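PDB 2H1R: dimethyladenosine transferase, putative from Plasmodium falciparum, which probably transfers methyl groups from S-adenosyl-L-methionine to adenines of ribosomal RNA, as members of the rRNA adenine dimethyltransferase family do. Local coordinates for residues A[116-126]-A[138-148]. Residues are numbered along the deposited sequence; the frame is centred on the assembly and turned at random.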
ATOM      1  N   TYR A 116       9.051   5.332  10.365  1.00 40.45           N
ATOM      2  CA  TYR A 116       9.149   3.901  10.116  1.00 40.86           C
ATOM      3  C   TYR A 116       8.071   3.027  10.805  1.00 40.60           C
ATOM      4  O   TYR A 116       7.511   2.116  10.184  1.00 40.82           O
ATOM      5  CB  TYR A 116      10.565   3.446  10.478  1.00 42.04           C
ATOM      6  CG  TYR A 116      10.865   1.997  10.180  1.00 42.66           C
ATOM      7  CD1 TYR A 116      10.842   1.512   8.872  1.00 42.49           C
ATOM      8  CD2 TYR A 116      11.197   1.116  11.211  1.00 43.71           C
ATOM      9  CE1 TYR A 116      11.115   0.190   8.595  1.00 43.08           C
ATOM     10  CE2 TYR A 116      11.498  -0.212  10.945  1.00 44.73           C
ATOM     11  CZ  TYR A 116      11.457  -0.674   9.632  1.00 44.84           C
ATOM     12  OH  TYR A 116      11.739  -2.005   9.351  1.00 45.02           O
ATOM     13  N   LYS A 117       7.779   3.315  12.074  1.00 40.37           N
ATOM     14  CA  LYS A 117       6.786   2.556  12.865  1.00 39.98           C
ATOM     15  C   LYS A 117       5.357   2.569  12.304  1.00 40.04           C
ATOM     16  O   LYS A 117       4.580   1.630  12.535  1.00 40.45           O
ATOM     17  CB  LYS A 117       6.782   3.033  14.335  1.00 40.54           C
ATOM     18  N   ILE A 118       5.000   3.618  11.564  1.00 39.29           N
ATOM     19  CA  ILE A 118       3.693   3.648  10.907  1.00 38.75           C
ATOM     20  C   ILE A 118       3.749   3.437   9.389  1.00 37.24           C
ATOM     21  O   ILE A 118       2.793   3.768   8.692  1.00 36.30           O
ATOM     22  CB  ILE A 118       2.883   4.935  11.248  1.00 38.98           C
ATOM     23  CG1 ILE A 118       3.679   6.202  10.915  1.00 39.58           C
ATOM     24  CG2 ILE A 118       2.429   4.915  12.716  1.00 41.12           C
ATOM     25  CD1 ILE A 118       2.835   7.449  10.832  1.00 38.00           C
ATOM     26  N   SER A 119       4.834   2.851   8.871  1.00 35.86           N
ATOM     27  CA  SER A 119       4.954   2.678   7.411  1.00 34.88           C
ATOM     28  C   SER A 119       3.909   1.753   6.816  1.00 34.42           C
ATOM     29  O   SER A 119       3.203   2.123   5.872  1.00 33.09           O
ATOM     30  CB  SER A 119       6.345   2.210   7.023  1.00 35.22           C
ATOM     31  OG  SER A 119       7.265   3.203   7.380  1.00 36.34           O
ATOM     32  N   SER A 120       3.810   0.544   7.361  1.00 33.89           N
ATOM     33  CA  SER A 120       2.813  -0.398   6.896  1.00 34.52           C
ATOM     34  C   SER A 120       1.372   0.116   7.090  1.00 33.74           C
ATOM     35  O   SER A 120       0.557   0.014   6.146  1.00 33.35           O
ATOM     36  CB  SER A 120       3.025  -1.772   7.535  1.00 34.75           C
ATOM     37  OG  SER A 120       2.007  -2.640   7.126  1.00 39.30           O
ATOM     38  N   PRO A 121       1.049   0.666   8.291  1.00 33.12           N
ATOM     39  CA  PRO A 121      -0.274   1.279   8.480  1.00 32.85           C
ATOM     40  C   PRO A 121      -0.589   2.374   7.440  1.00 31.99           C
ATOM     41  O   PRO A 121      -1.735   2.480   6.990  1.00 30.77           O
ATOM     42  CB  PRO A 121      -0.185   1.911   9.868  1.00 33.01           C
ATOM     43  CG  PRO A 121       0.845   1.111  10.596  1.00 34.26           C
ATOM     44  CD  PRO A 121       1.852   0.722   9.532  1.00 33.43           C
ATOM     45  N   LEU A 122       0.404   3.184   7.093  1.00 31.37           N
ATOM     46  CA  LEU A 122       0.193   4.217   6.075  1.00 31.69           C
ATOM     47  C   LEU A 122      -0.185   3.608   4.715  1.00 31.29           C
ATOM     48  O   LEU A 122      -1.137   4.050   4.080  1.00 30.85           O
ATOM     49  CB  LEU A 122       1.391   5.151   5.924  1.00 31.62           C
ATOM     50  CG  LEU A 122       1.100   6.134   4.774  1.00 34.63           C
ATOM     51  CD1 LEU A 122       0.075   7.247   5.178  1.00 35.60           C
ATOM     52  CD2 LEU A 122       2.342   6.677   4.107  1.00 35.45           C
ATOM     53  N   ILE A 123       0.580   2.612   4.265  1.00 30.88           N
ATOM     54  CA  ILE A 123       0.286   1.915   3.027  1.00 30.05           C
ATOM     55  C   ILE A 123      -1.135   1.348   3.002  1.00 30.24           C
ATOM     56  O   ILE A 123      -1.844   1.526   2.024  1.00 29.95           O
ATOM     57  CB  ILE A 123       1.324   0.781   2.738  1.00 31.08           C
ATOM     58  CG1 ILE A 123       2.699   1.361   2.369  1.00 30.96           C
ATOM     59  CG2 ILE A 123       0.808  -0.183   1.652  1.00 28.46           C
ATOM     60  CD1 ILE A 123       2.660   2.437   1.278  1.00 35.22           C
ATOM     61  N   PHE A 124      -1.542   0.649   4.067  1.00 29.23           N
ATOM     62  CA  PHE A 124      -2.892   0.087   4.144  1.00 28.81           C
ATOM     63  C   PHE A 124      -3.972   1.189   4.132  1.00 27.75           C
ATOM     64  O   PHE A 124      -5.040   1.034   3.520  1.00 28.45           O
ATOM     65  CB  PHE A 124      -3.022  -0.769   5.396  1.00 28.76           C
ATOM     66  N   LYS A 125      -3.691   2.299   4.804  1.00 27.54           N
ATOM     67  CA  LYS A 125      -4.602   3.450   4.771  1.00 27.57           C
ATOM     68  C   LYS A 125      -4.770   3.995   3.359  1.00 27.94           C
ATOM     69  O   LYS A 125      -5.899   4.267   2.925  1.00 27.47           O
ATOM     70  CB  LYS A 125      -4.121   4.566   5.683  1.00 27.37           C
ATOM     71  CG  LYS A 125      -5.220   5.582   5.960  1.00 29.21           C
ATOM     72  CD  LYS A 125      -4.861   6.536   7.041  1.00 30.11           C
ATOM     73  CE  LYS A 125      -6.114   7.309   7.450  1.00 32.53           C
ATOM     74  NZ  LYS A 125      -5.723   8.222   8.538  1.00 34.32           N
ATOM     75  N   LEU A 126      -3.655   4.164   2.653  1.00 26.58           N
ATOM     76  CA  LEU A 126      -3.735   4.645   1.271  1.00 27.21           C
ATOM     77  C   LEU A 126      -4.501   3.686   0.334  1.00 27.51           C
ATOM     78  O   LEU A 126      -5.329   4.140  -0.442  1.00 27.26           O
ATOM     79  CB  LEU A 126      -2.342   4.946   0.742  1.00 26.94           C
ATOM     80  CG  LEU A 126      -1.636   6.156   1.336  1.00 27.26           C
ATOM     81  CD1 LEU A 126      -0.220   6.202   0.794  1.00 27.29           C
ATOM     82  CD2 LEU A 126      -2.390   7.390   0.907  1.00 25.28           C
ATOM     83  N   LEU A 138       6.274   9.323  -1.703  1.00 20.18           N
ATOM     84  CA  LEU A 138       6.410   8.936  -0.290  1.00 21.02           C
ATOM     85  C   LEU A 138       7.866   8.630   0.047  1.00 21.37           C
ATOM     86  O   LEU A 138       8.513   7.881  -0.677  1.00 21.97           O
ATOM     87  CB  LEU A 138       5.498   7.724   0.031  1.00 20.89           C
ATOM     88  CG  LEU A 138       3.969   7.829  -0.276  1.00 22.76           C
ATOM     89  CD1 LEU A 138       3.234   6.473  -0.199  1.00 25.35           C
ATOM     90  CD2 LEU A 138       3.270   8.811   0.594  1.00 23.42           C
ATOM     91  N   MET A 139       8.361   9.179   1.151  1.00 22.69           N
ATOM     92  CA  MET A 139       9.703   8.831   1.613  1.00 25.64           C
ATOM     93  C   MET A 139       9.630   7.842   2.783  1.00 24.88           C
ATOM     94  O   MET A 139       8.890   8.052   3.749  1.00 25.55           O
ATOM     95  CB  MET A 139      10.500  10.086   1.942  1.00 25.10           C
ATOM     96  CG  MET A 139      11.856   9.823   2.537  1.00 27.00           C
ATOM     97  SD  MET A 139      12.820  11.329   2.441  1.00 32.65           S
ATOM     98  CE  MET A 139      12.189  12.198   3.839  1.00 32.94           C
ATOM     99  N   PHE A 140      10.337   6.728   2.632  1.00 26.07           N
ATOM    100  CA  PHE A 140      10.377   5.674   3.652  1.00 27.04           C
ATOM    101  C   PHE A 140      11.817   5.334   4.006  1.00 27.98           C
ATOM    102  O   PHE A 140      12.721   5.451   3.186  1.00 28.18           O
ATOM    103  CB  PHE A 140       9.723   4.367   3.143  1.00 26.43           C
ATOM    104  CG  PHE A 140       8.237   4.451   2.870  1.00 25.74           C
ATOM    105  CD1 PHE A 140       7.314   4.367   3.910  1.00 25.73           C
ATOM    106  CD2 PHE A 140       7.766   4.509   1.563  1.00 27.15           C
ATOM    107  CE1 PHE A 140       5.943   4.419   3.668  1.00 24.48           C
ATOM    108  CE2 PHE A 140       6.385   4.553   1.292  1.00 25.92           C
ATOM    109  CZ  PHE A 140       5.465   4.510   2.366  1.00 25.22           C
ATOM    110  N   GLN A 141      12.029   4.838   5.216  1.00 29.63           N
ATOM    111  CA  GLN A 141      13.312   4.220   5.549  1.00 31.86           C
ATOM    112  C   GLN A 141      13.664   3.158   4.489  1.00 32.19           C
ATOM    113  O   GLN A 141      12.765   2.468   3.988  1.00 32.35           O
ATOM    114  CB  GLN A 141      13.225   3.647   6.965  1.00 31.93           C
ATOM    115  CG  GLN A 141      14.543   3.579   7.704  1.00 34.07           C
ATOM    116  CD  GLN A 141      14.386   3.119   9.153  1.00 34.65           C
ATOM    117  OE1 GLN A 141      13.805   3.822   9.981  1.00 37.58           O
ATOM    118  NE2 GLN A 141      14.945   1.951   9.469  1.00 39.35           N
ATOM    119  N   LYS A 142      14.951   3.050   4.117  1.00 32.01           N
ATOM    120  CA  LYS A 142      15.392   2.269   2.954  1.00 33.61           C
ATOM    121  C   LYS A 142      14.880   0.825   2.913  1.00 33.59           C
ATOM    122  O   LYS A 142      14.519   0.310   1.849  1.00 33.89           O
ATOM    123  CB  LYS A 142      16.925   2.236   2.882  1.00 34.16           C
ATOM    124  CG  LYS A 142      17.505   1.464   1.684  1.00 34.67           C
ATOM    125  CD  LYS A 142      19.050   1.374   1.733  1.00 35.98           C
ATOM    126  CE  LYS A 142      19.545   0.271   2.695  1.00 41.08           C
ATOM    127  NZ  LYS A 142      21.045   0.318   2.837  1.00 41.82           N
ATOM    128  N   GLU A 143      14.883   0.194   4.079  1.00 33.95           N
ATOM    129  CA  GLU A 143      14.600  -1.240   4.220  1.00 34.22           C
ATOM    130  C   GLU A 143      13.123  -1.481   3.834  1.00 32.77           C
ATOM    131  O   GLU A 143      12.807  -2.425   3.076  1.00 33.07           O
ATOM    132  CB  GLU A 143      14.882  -1.692   5.667  1.00 34.92           C
ATOM    133  CG  GLU A 143      16.291  -1.310   6.302  1.00 38.98           C
ATOM    134  CD  GLU A 143      16.567   0.204   6.536  1.00 40.33           C
ATOM    135  OE1 GLU A 143      17.074   0.866   5.623  1.00 42.34           O
ATOM    136  OE2 GLU A 143      16.336   0.732   7.647  1.00 42.71           O
ATOM    137  N   PHE A 144      12.243  -0.590   4.301  1.00 30.91           N
ATOM    138  CA  PHE A 144      10.814  -0.695   3.985  1.00 28.84           C
ATOM    139  C   PHE A 144      10.559  -0.457   2.506  1.00 27.51           C
ATOM    140  O   PHE A 144       9.847  -1.212   1.873  1.00 25.90           O
ATOM    141  CB  PHE A 144       9.971   0.254   4.844  1.00 29.08           C
ATOM    142  CG  PHE A 144       8.490   0.074   4.646  1.00 28.72           C
ATOM    143  CD1 PHE A 144       7.786  -0.869   5.386  1.00 29.74           C
ATOM    144  CD2 PHE A 144       7.796   0.827   3.712  1.00 28.23           C
ATOM    145  CE1 PHE A 144       6.413  -1.044   5.197  1.00 29.64           C
ATOM    146  CE2 PHE A 144       6.418   0.648   3.530  1.00 29.81           C
ATOM    147  CZ  PHE A 144       5.735  -0.291   4.261  1.00 28.57           C
ATOM    148  N   ALA A 145      11.139   0.608   1.955  1.00 25.95           N
ATOM    149  CA  ALA A 145      11.048   0.849   0.521  1.00 27.19           C
ATOM    150  C   ALA A 145      11.579  -0.305  -0.327  1.00 27.15           C
ATOM    151  O   ALA A 145      11.009  -0.579  -1.367  1.00 26.73           O
ATOM    152  CB  ALA A 145      11.720   2.142   0.155  1.00 26.36           C
ATOM    153  N   GLU A 146      12.663  -0.975   0.098  1.00 28.14           N
ATOM    154  CA  GLU A 146      13.211  -2.095  -0.708  1.00 29.95           C
ATOM    155  C   GLU A 146      12.163  -3.223  -0.819  1.00 27.93           C
ATOM    156  O   GLU A 146      12.030  -3.842  -1.855  1.00 27.21           O
ATOM    157  CB  GLU A 146      14.455  -2.733  -0.078  1.00 30.39           C
ATOM    158  CG  GLU A 146      15.822  -2.040  -0.128  1.00 34.83           C
ATOM    159  CD  GLU A 146      16.840  -2.908   0.660  1.00 34.98           C
ATOM    160  OE1 GLU A 146      16.890  -4.159   0.410  1.00 40.44           O
ATOM    161  OE2 GLU A 146      17.548  -2.373   1.564  1.00 41.95           O
ATOM    162  N   ARG A 147      11.435  -3.459   0.271  1.00 27.88           N
ATOM    163  CA  ARG A 147      10.301  -4.416   0.302  1.00 27.75           C
ATOM    164  C   ARG A 147       9.146  -4.068  -0.657  1.00 26.90           C
ATOM    165  O   ARG A 147       8.612  -4.917  -1.349  1.00 25.78           O
ATOM    166  CB  ARG A 147       9.732  -4.456   1.702  1.00 28.18           C
ATOM    167  CG  ARG A 147      10.620  -5.062   2.766  1.00 33.54           C
ATOM    168  CD  ARG A 147       9.804  -5.994   3.655  1.00 35.80           C
ATOM    169  NE  ARG A 147       8.939  -5.310   4.604  1.00 41.07           N
ATOM    170  CZ  ARG A 147       7.727  -5.736   4.982  1.00 42.17           C
ATOM    171  NH1 ARG A 147       7.185  -6.838   4.461  1.00 43.78           N
ATOM    172  NH2 ARG A 147       7.034  -5.041   5.867  1.00 41.20           N
ATOM    173  N   MET A 148       8.764  -2.790  -0.705  1.00 25.72           N
ATOM    174  CA  MET A 148       7.697  -2.385  -1.591  1.00 25.90           C
ATOM    175  C   MET A 148       8.181  -2.575  -3.021  1.00 24.28           C
ATOM    176  O   MET A 148       7.400  -2.836  -3.901  1.00 23.46           O
ATOM    177  CB  MET A 148       7.359  -0.899  -1.377  1.00 25.56           C
ATOM    178  CG  MET A 148       6.680  -0.591  -0.055  1.00 28.35           C
ATOM    179  SD  MET A 148       6.508   1.197   0.078  1.00 30.93           S
ATOM    180  CE  MET A 148       5.205   1.512  -1.141  1.00 30.08           C
TER
HETATM  181  O   HOH W   1       9.541   4.520   6.811  1.00 26.26           O
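Ser119 packs its CB on the face of the Phe144 ring. Ser119 CB sits over the middle of the Phe144 ring, 3.5 Å from its centroid and almost on the ring normal. This is a CH-pi contact. With CG anti to the backbone N (chi1 -174°), Phe144 points its ring toward helix 119-126. Ile123 CG1 meets the edge of the same ring, 3.9 Å from Phe144 CZ. A stack of amide on ring lies just before the two helices. The side-chain amide of Gln141, the N-cap residue of helix 142-148, covers one face of the ring of Tyr116 in the 3-10 turn, with the two planes 24° apart. Gln141 NE2 also donates a nearly straight hydrogen bond to Glu143 OE2 (2.6 Å). Glu143 OE2 lies close to the amide plane, and this bond probably holds the rotation of the amide. Phe144 CB lies at the edge of the Tyr116 ring.

Further along the helix, apolar side chains pack together. Ile123 CD1 meets Met148 CE tip to tip at 3.6 Å and also touches Phe140 CZ. Leu126 CD1 and Leu138 CD1 meet in the same end-on way, also at 3.6 Å. Leu122 CD2 packs against both Leu138 and Phe140.

The polar link runs through one water. It lies 2.7 Å from Ser119 OG and accepts from Gln141 N at 3.0 Å. It thus joins the first turn of helix 119-126 to the N-cap residue of helix 142-148.

The contact belongs to a beta-alpha-beta unit of the class I methyltransferase fold: strand 109-113, helix 119-128 and strand 135-141. Segment 119-126 runs roughly antiparallel to strand segment 138-141 (150°) and packs on it. Phe140 lies near Asn113, a predicted S-adenosyl-L-methionine-binding residue. Helix 159-167 adds Val164 against Ile123 and Leu160 against Phe144 and Met148. Strand 189-196 runs antiparallel beside strand 135-141, with backbone hydrogen bonds including Leu138 with Val192.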